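Local atomic coordinates of outer membrane associated protein (PDB entry 6U83), a protein that probably acts as a porin of the outer membrane and carries an OmpA-like domain, the part described here, which binds D-alanine. Residues V94-Y99 / K119-V124; Y59-F64 / N159-A164. One frame throughout, in Å; residues are numbered along the deposited sequence.

Contact 1 of 2, residues V94-Y99 / K119-V124; sequences VTVKGY and KRAQAV. With DAL (D-alanine), chain D.
With CG anti to its own carbonyl carbon (chi1 -73°) and the chain extended from there to NE, Arg-120 runs from the helix to the backbone of Tyr-99, where its guanidinium meets the carbonyl oxygen. NH1 lies 3.0 Å from Tyr-99 O, in the carbonyl plane and on a lone pair, and the oxygen in turn sits close to the guanidinium plane. The same NH1 binds D-alanine OXT at 2.8 Å, while NH2 bonds to its other carboxylate oxygen, O. This two-pronged grip on a carboxylate illustrates how an arginine can read an anion: Tyr-99 O and Lys-68 O, which takes the bond from NE, help to fix the rotation of the guanidinium, and the positive charge probably helps to hold the ligand. Asn-113, Asp-67 and Ser-101 also hydrogen-bond to the ligand.

Further along, the contact becomes apolar. Val-96 carries CG1 anti to its backbone N, which brings this methyl to 3.7 Å from Val-124 CG1, the two side chains crossing at a slant. Ala-121 packs against the strand backbone: its CB lies 3.6 Å from Val-96 O and 3.9 Å from Gly-98 N. Having no side chain, Gly-98 lets the helix come close, with CA atoms of Gly-98 and Ala-121 4.7 Å apart.

Strand 94-98 and helix 110-130 are the first two elements of a beta-alpha-beta unit completed by strand 138-142, which pairs parallel with strand 94-98. Val-162 of strand 161-172 touches Val-96, Arg-120 and Val-124, and Ile-79 of helix 73-89 also packs on Val-124.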
loop_
_atom_site.group_PDB
_atom_site.type_symbol
_atom_site.label_atom_id
_atom_site.label_comp_id
_atom_site.label_asym_id
_atom_site.label_seq_id
_atom_site.Cartn_x
_atom_site.Cartn_y
_atom_site.Cartn_z
ATOM N N VAL A 94 -1.874 8.240 -7.362
ATOM C CA VAL A 94 -1.492 7.444 -6.199
ATOM C C VAL A 94 0.022 7.405 -6.111
ATOM O O VAL A 94 0.696 7.082 -7.093
ATOM C CB VAL A 94 -2.027 6.003 -6.272
ATOM C CG1 VAL A 94 -1.723 5.279 -4.976
ATOM C CG2 VAL A 94 -3.497 5.995 -6.550
ATOM N N THR A 95 0.553 7.674 -4.929
ATOM C CA THR A 95 1.978 7.543 -4.681
ATOM C C THR A 95 2.253 6.190 -4.055
ATOM O O THR A 95 1.696 5.863 -3.002
ATOM C CB THR A 95 2.468 8.664 -3.776
ATOM O OG1 THR A 95 2.243 9.909 -4.443
ATOM C CG2 THR A 95 3.952 8.492 -3.498
ATOM N N VAL A 96 3.120 5.412 -4.695
ATOM C CA VAL A 96 3.457 4.062 -4.266
ATOM C C VAL A 96 4.861 4.103 -3.671
ATOM O O VAL A 96 5.841 4.353 -4.387
ATOM C CB VAL A 96 3.370 3.077 -5.436
ATOM C CG1 VAL A 96 3.794 1.714 -4.989
ATOM C CG2 VAL A 96 1.953 3.043 -5.974
ATOM N N LYS A 97 4.971 3.846 -2.367
ATOM C CA LYS A 97 6.223 3.991 -1.628
ATOM C C LYS A 97 6.768 2.619 -1.244
ATOM O O LYS A 97 6.075 1.834 -0.591
ATOM C CB LYS A 97 6.010 4.839 -0.377
ATOM C CG LYS A 97 5.459 6.219 -0.667
ATOM C CD LYS A 97 5.112 6.910 0.625
ATOM C CE LYS A 97 4.724 8.347 0.372
ATOM N NZ LYS A 97 4.392 9.060 1.641
ATOM N N GLY A 98 8.018 2.357 -1.609
ATOM C CA GLY A 98 8.676 1.104 -1.314
ATOM C C GLY A 98 9.668 1.234 -0.168
ATOM O O GLY A 98 10.325 2.255 -0.017
ATOM N N TYR A 99 9.790 0.172 0.625
ATOM C CA TYR A 99 10.677 0.194 1.778
ATOM C C TYR A 99 11.450 -1.117 1.857
ATOM O O TYR A 99 11.130 -2.108 1.181
ATOM C CB TYR A 99 9.902 0.423 3.084
ATOM C CG TYR A 99 9.151 1.725 3.133
ATOM C CD1 TYR A 99 9.695 2.833 3.773
ATOM C CD2 TYR A 99 7.894 1.859 2.531
ATOM C CE1 TYR A 99 9.011 4.043 3.815
ATOM C CE2 TYR A 99 7.195 3.082 2.570
ATOM C CZ TYR A 99 7.769 4.162 3.214
ATOM O OH TYR A 99 7.116 5.368 3.274
ATOM N N LYS A 119 12.524 -1.084 -6.641
ATOM C CA LYS A 119 12.045 -2.219 -7.417
ATOM C C LYS A 119 10.728 -2.741 -6.869
ATOM O O LYS A 119 9.892 -3.231 -7.637
ATOM C CB LYS A 119 13.076 -3.348 -7.404
ATOM C CG LYS A 119 14.387 -3.105 -8.174
ATOM C CD LYS A 119 15.296 -4.344 -8.008
ATOM C CE LYS A 119 16.509 -4.297 -8.891
ATOM N NZ LYS A 119 17.369 -5.513 -8.647
ATOM N N ARG A 120 10.527 -2.648 -5.549
ATOM C CA ARG A 120 9.267 -3.087 -4.959
ATOM C C ARG A 120 8.130 -2.155 -5.370
ATOM O O ARG A 120 7.077 -2.608 -5.840
ATOM C CB ARG A 120 9.414 -3.163 -3.436
ATOM C CG ARG A 120 10.280 -4.370 -2.952
ATOM C CD ARG A 120 10.513 -4.387 -1.418
ATOM N NE ARG A 120 11.114 -5.662 -1.035
ATOM C CZ ARG A 120 11.907 -5.852 0.017
ATOM N NH1 ARG A 120 12.235 -4.839 0.823
ATOM N NH2 ARG A 120 12.367 -7.074 0.264
ATOM N N ALA A 121 8.337 -0.842 -5.226
ATOM C CA ALA A 121 7.347 0.122 -5.702
ATOM C C ALA A 121 7.048 -0.073 -7.186
ATOM O O ALA A 121 5.889 0.016 -7.613
ATOM C CB ALA A 121 7.844 1.544 -5.465
ATOM N N GLN A 122 8.074 -0.349 -7.988
ATOM C CA GLN A 122 7.845 -0.533 -9.419
ATOM C C GLN A 122 7.030 -1.790 -9.685
ATOM O O GLN A 122 6.182 -1.811 -10.589
ATOM C CB GLN A 122 9.166 -0.597 -10.180
ATOM C CG GLN A 122 8.960 -0.529 -11.687
ATOM C CD GLN A 122 8.155 0.706 -12.110
ATOM O OE1 GLN A 122 8.492 1.841 -11.753
ATOM N NE2 GLN A 122 7.086 0.482 -12.872
ATOM N N ALA A 123 7.294 -2.853 -8.924
ATOM C CA ALA A 123 6.492 -4.064 -9.009
ATOM C C ALA A 123 5.024 -3.755 -8.751
ATOM O O ALA A 123 4.150 -4.087 -9.563
ATOM C CB ALA A 123 7.004 -5.105 -8.005
ATOM N N VAL A 124 4.740 -3.114 -7.610
ATOM C CA VAL A 124 3.356 -2.785 -7.264
ATOM C C VAL A 124 2.704 -2.021 -8.406
ATOM O O VAL A 124 1.595 -2.352 -8.849
ATOM C CB VAL A 124 3.295 -1.995 -5.946
ATOM C CG1 VAL A 124 1.916 -1.381 -5.774
ATOM C CG2 VAL A 124 3.582 -2.907 -4.782
HETATM N N DAL D . 16.924 -5.625 3.583
HETATM C CA DAL D . 16.317 -6.811 2.997
HETATM C CB DAL D . 17.261 -7.439 1.959
HETATM C C DAL D . 14.949 -6.528 2.379
HETATM O O DAL D . 14.400 -7.419 1.726
HETATM O OXT DAL D . 14.369 -5.434 2.511
#

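Contact 2 of 2, residues Y59-F64 / N159-A164; sequences YLDTKF and NQRVEA. With DAL (D-alanine), chain D.
Backbone hydrogen bonds join Leu-60 to Ala-164 and Thr-62 to Val-162 as hydrogen-bonded antiparallel pairs, with the non-hydrogen-bonded pair Asp-61/Glu-163 between them and Lys-63/Arg-161 next beyond Thr-62/Val-162. Val-162 N to Thr-62 O is the shortest of these bonds, 2.8 Å. Past the strand end the ladder continues from Phe-64 N to the O of Gln-160, a residue of the D-alanine pocket, and the side chain of Gln-160 adds a further rung: NE2 gives a hydrogen bond to Phe-64 O (2.9 Å), which lies near the amide plane. That bond helps to fix the amide, whose OE1 is taken by Ser-101 OG, and Gln-160 CG lies 3.2 Å from D-alanine OXT.

Apolar contact is made on the face of Leu-60, Thr-62, Val-162 and Ala-164. Phe-64 CE1 meets Val-162 CG2 at 3.7 Å, while the edge of the ring is turned to Arg-161 CA.

Charged groups gather on the other face. Arg-161 has CG wedged between its backbone N and carbonyl carbon (chi1 84°) and bends at chi2, so that NE reaches Glu-163 OE2 at 2.7 Å from above the carboxylate plane and NH1 binds Asn-159 O. Asp-61 OD1 rests 3.5 Å from Arg-161 CB, and Lys-63 forms a weak salt bridge with Asp-61 OD2 while also bonding Arg-158 O. Asp-61 OD2 and Glu-163 OE2 lie 4.6 Å apart, a repulsion that Lys-63 and Arg-161 probably ease.

Strand 161-172 lies between strands 55-63 and 94-98 in the mixed sheet of the OmpA-like domain. Helix 73-89 covers Leu-60, Thr-62 and Ala-164, and helix 110-130 covers Phe-64 and Val-162.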
loop_
_atom_site.group_PDB
_atom_site.type_symbol
_atom_site.label_atom_id
_atom_site.label_comp_id
_atom_site.label_asym_id
_atom_site.label_seq_id
_atom_site.Cartn_x
_atom_site.Cartn_y
_atom_site.Cartn_z
ATOM N N TYR A 59 -5.856 2.272 2.881
ATOM C CA TYR A 59 -4.431 2.025 2.978
ATOM C C TYR A 59 -4.088 0.706 2.309
ATOM O O TYR A 59 -4.911 -0.212 2.258
ATOM C CB TYR A 59 -3.971 1.974 4.427
ATOM C CG TYR A 59 -4.219 3.250 5.152
ATOM C CD1 TYR A 59 -5.450 3.509 5.736
ATOM C CD2 TYR A 59 -3.224 4.202 5.258
ATOM C CE1 TYR A 59 -5.678 4.690 6.408
ATOM C CE2 TYR A 59 -3.441 5.384 5.922
ATOM C CZ TYR A 59 -4.666 5.625 6.495
ATOM O OH TYR A 59 -4.874 6.810 7.158
ATOM N N LEU A 60 -2.858 0.622 1.812
ATOM C CA LEU A 60 -2.306 -0.589 1.227
ATOM C C LEU A 60 -0.949 -0.848 1.859
ATOM O O LEU A 60 -0.071 0.022 1.827
ATOM C CB LEU A 60 -2.167 -0.448 -0.284
ATOM C CG LEU A 60 -1.474 -1.570 -1.031
ATOM C CD1 LEU A 60 -2.484 -2.612 -1.409
ATOM C CD2 LEU A 60 -0.774 -1.009 -2.265
ATOM N N ASP A 61 -0.781 -2.035 2.443
ATOM C CA ASP A 61 0.504 -2.460 2.994
ATOM C C ASP A 61 0.791 -3.843 2.418
ATOM O O ASP A 61 0.331 -4.856 2.950
ATOM C CB ASP A 61 0.488 -2.447 4.522
ATOM C CG ASP A 61 1.866 -2.659 5.116
ATOM O OD1 ASP A 61 2.779 -3.014 4.358
ATOM O OD2 ASP A 61 2.048 -2.465 6.334
ATOM N N THR A 62 1.536 -3.867 1.318
ATOM C CA THR A 62 1.951 -5.097 0.661
ATOM C C THR A 62 3.342 -5.483 1.152
ATOM O O THR A 62 4.260 -4.655 1.143
ATOM C CB THR A 62 1.964 -4.899 -0.857
ATOM O OG1 THR A 62 0.625 -4.702 -1.333
ATOM C CG2 THR A 62 2.572 -6.087 -1.551
ATOM N N LYS A 63 3.495 -6.731 1.577
ATOM C CA LYS A 63 4.736 -7.226 2.152
ATOM C C LYS A 63 5.493 -8.066 1.135
ATOM O O LYS A 63 4.914 -8.607 0.188
ATOM C CB LYS A 63 4.457 -8.060 3.405
ATOM C CG LYS A 63 3.600 -7.350 4.428
ATOM C CD LYS A 63 4.437 -6.600 5.429
ATOM C CE LYS A 63 3.634 -5.455 5.976
ATOM N NZ LYS A 63 4.338 -4.779 7.079
ATOM N N PHE A 64 6.804 -8.182 1.355
ATOM C CA PHE A 64 7.705 -8.900 0.466
ATOM C C PHE A 64 8.631 -9.810 1.258
ATOM O O PHE A 64 9.078 -9.463 2.359
ATOM C CB PHE A 64 8.581 -7.932 -0.360
ATOM C CG PHE A 64 7.835 -7.142 -1.383
ATOM C CD1 PHE A 64 7.198 -5.960 -1.034
ATOM C CD2 PHE A 64 7.805 -7.554 -2.710
ATOM C CE1 PHE A 64 6.542 -5.202 -1.992
ATOM C CE2 PHE A 64 7.140 -6.788 -3.677
ATOM C CZ PHE A 64 6.503 -5.619 -3.307
ATOM N N ASN A 159 9.200 -4.614 7.717
ATOM C CA ASN A 159 9.630 -3.386 7.060
ATOM C C ASN A 159 9.758 -3.550 5.549
ATOM O O ASN A 159 9.730 -2.553 4.819
ATOM C CB ASN A 159 10.950 -2.924 7.667
ATOM C CG ASN A 159 10.777 -2.393 9.065
ATOM O OD1 ASN A 159 9.867 -1.612 9.322
ATOM N ND2 ASN A 159 11.639 -2.818 9.979
ATOM N N GLN A 160 9.888 -4.789 5.077
ATOM C CA GLN A 160 10.029 -5.127 3.662
ATOM C C GLN A 160 8.663 -5.015 2.991
ATOM O O GLN A 160 7.898 -5.989 2.960
ATOM C CB GLN A 160 10.600 -6.537 3.538
ATOM C CG GLN A 160 11.983 -6.714 4.179
ATOM C CD GLN A 160 12.303 -8.181 4.502
ATOM O OE1 GLN A 160 13.352 -8.479 5.071
ATOM N NE2 GLN A 160 11.395 -9.095 4.142
ATOM N N ARG A 161 8.350 -3.833 2.432
ATOM C CA ARG A 161 6.961 -3.523 2.101
ATOM C C ARG A 161 6.836 -2.353 1.127
ATOM O O ARG A 161 7.763 -1.565 0.927
ATOM C CB ARG A 161 6.167 -3.181 3.358
ATOM C CG ARG A 161 6.345 -1.723 3.752
ATOM C CD ARG A 161 6.382 -1.570 5.244
ATOM N NE ARG A 161 6.392 -0.181 5.687
ATOM C CZ ARG A 161 7.510 0.475 6.003
ATOM N NH1 ARG A 161 8.687 -0.139 5.905
ATOM N NH2 ARG A 161 7.460 1.748 6.403
ATOM N N VAL A 162 5.634 -2.244 0.555
ATOM C CA VAL A 162 5.177 -1.099 -0.218
ATOM C C VAL A 162 3.929 -0.546 0.451
ATOM O O VAL A 162 3.060 -1.308 0.884
ATOM C CB VAL A 162 4.878 -1.491 -1.680
ATOM C CG1 VAL A 162 3.942 -0.496 -2.312
ATOM C CG2 VAL A 162 6.144 -1.531 -2.468
ATOM N N GLU A 163 3.839 0.776 0.545
ATOM C CA GLU A 163 2.702 1.446 1.162
ATOM C C GLU A 163 2.108 2.479 0.217
ATOM O O GLU A 163 2.819 3.093 -0.587
ATOM C CB GLU A 163 3.093 2.172 2.445
ATOM C CG GLU A 163 3.713 1.317 3.511
ATOM C CD GLU A 163 3.915 2.113 4.775
ATOM O OE1 GLU A 163 3.748 3.360 4.720
ATOM O OE2 GLU A 163 4.232 1.499 5.816
ATOM N N ALA A 164 0.801 2.697 0.361
ATOM C CA ALA A 164 0.096 3.758 -0.347
ATOM C C ALA A 164 -1.212 4.036 0.377
ATOM O O ALA A 164 -1.776 3.142 1.015
ATOM C CB ALA A 164 -0.181 3.379 -1.802
HETATM N N DAL D . 16.924 -5.625 3.583
HETATM C CA DAL D . 16.317 -6.811 2.997
HETATM C CB DAL D . 17.261 -7.439 1.959
HETATM C C DAL D . 14.949 -6.528 2.379
HETATM O O DAL D . 14.400 -7.419 1.726
HETATM O OXT DAL D . 14.369 -5.434 2.511
#

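How the contacts relate
Both contacts are largely buried, though Tyr-59 and Glu-163 of contact 2 are partly exposed, and they share the sheet and the ligand. Contact 1 sets a helix against a strand, so apart from its arginine it is held by small apolar groups; contact 2 is strand on strand, held by a backbone ladder with a charged network on one face. They meet where strand 161-172 pairs with strand 94-98: Tyr-99 N lies 2.7 Å from Arg-161 O, a probable hydrogen bond, and the Arg-161 guanidinium makes a cation-pi contact with Tyr-99. Contact 1 is nested within the chain loop that contact 2 closes. At the ligand their roles differ, Arg-120 binding the carboxylate directly and Gln-160 lining the pocket.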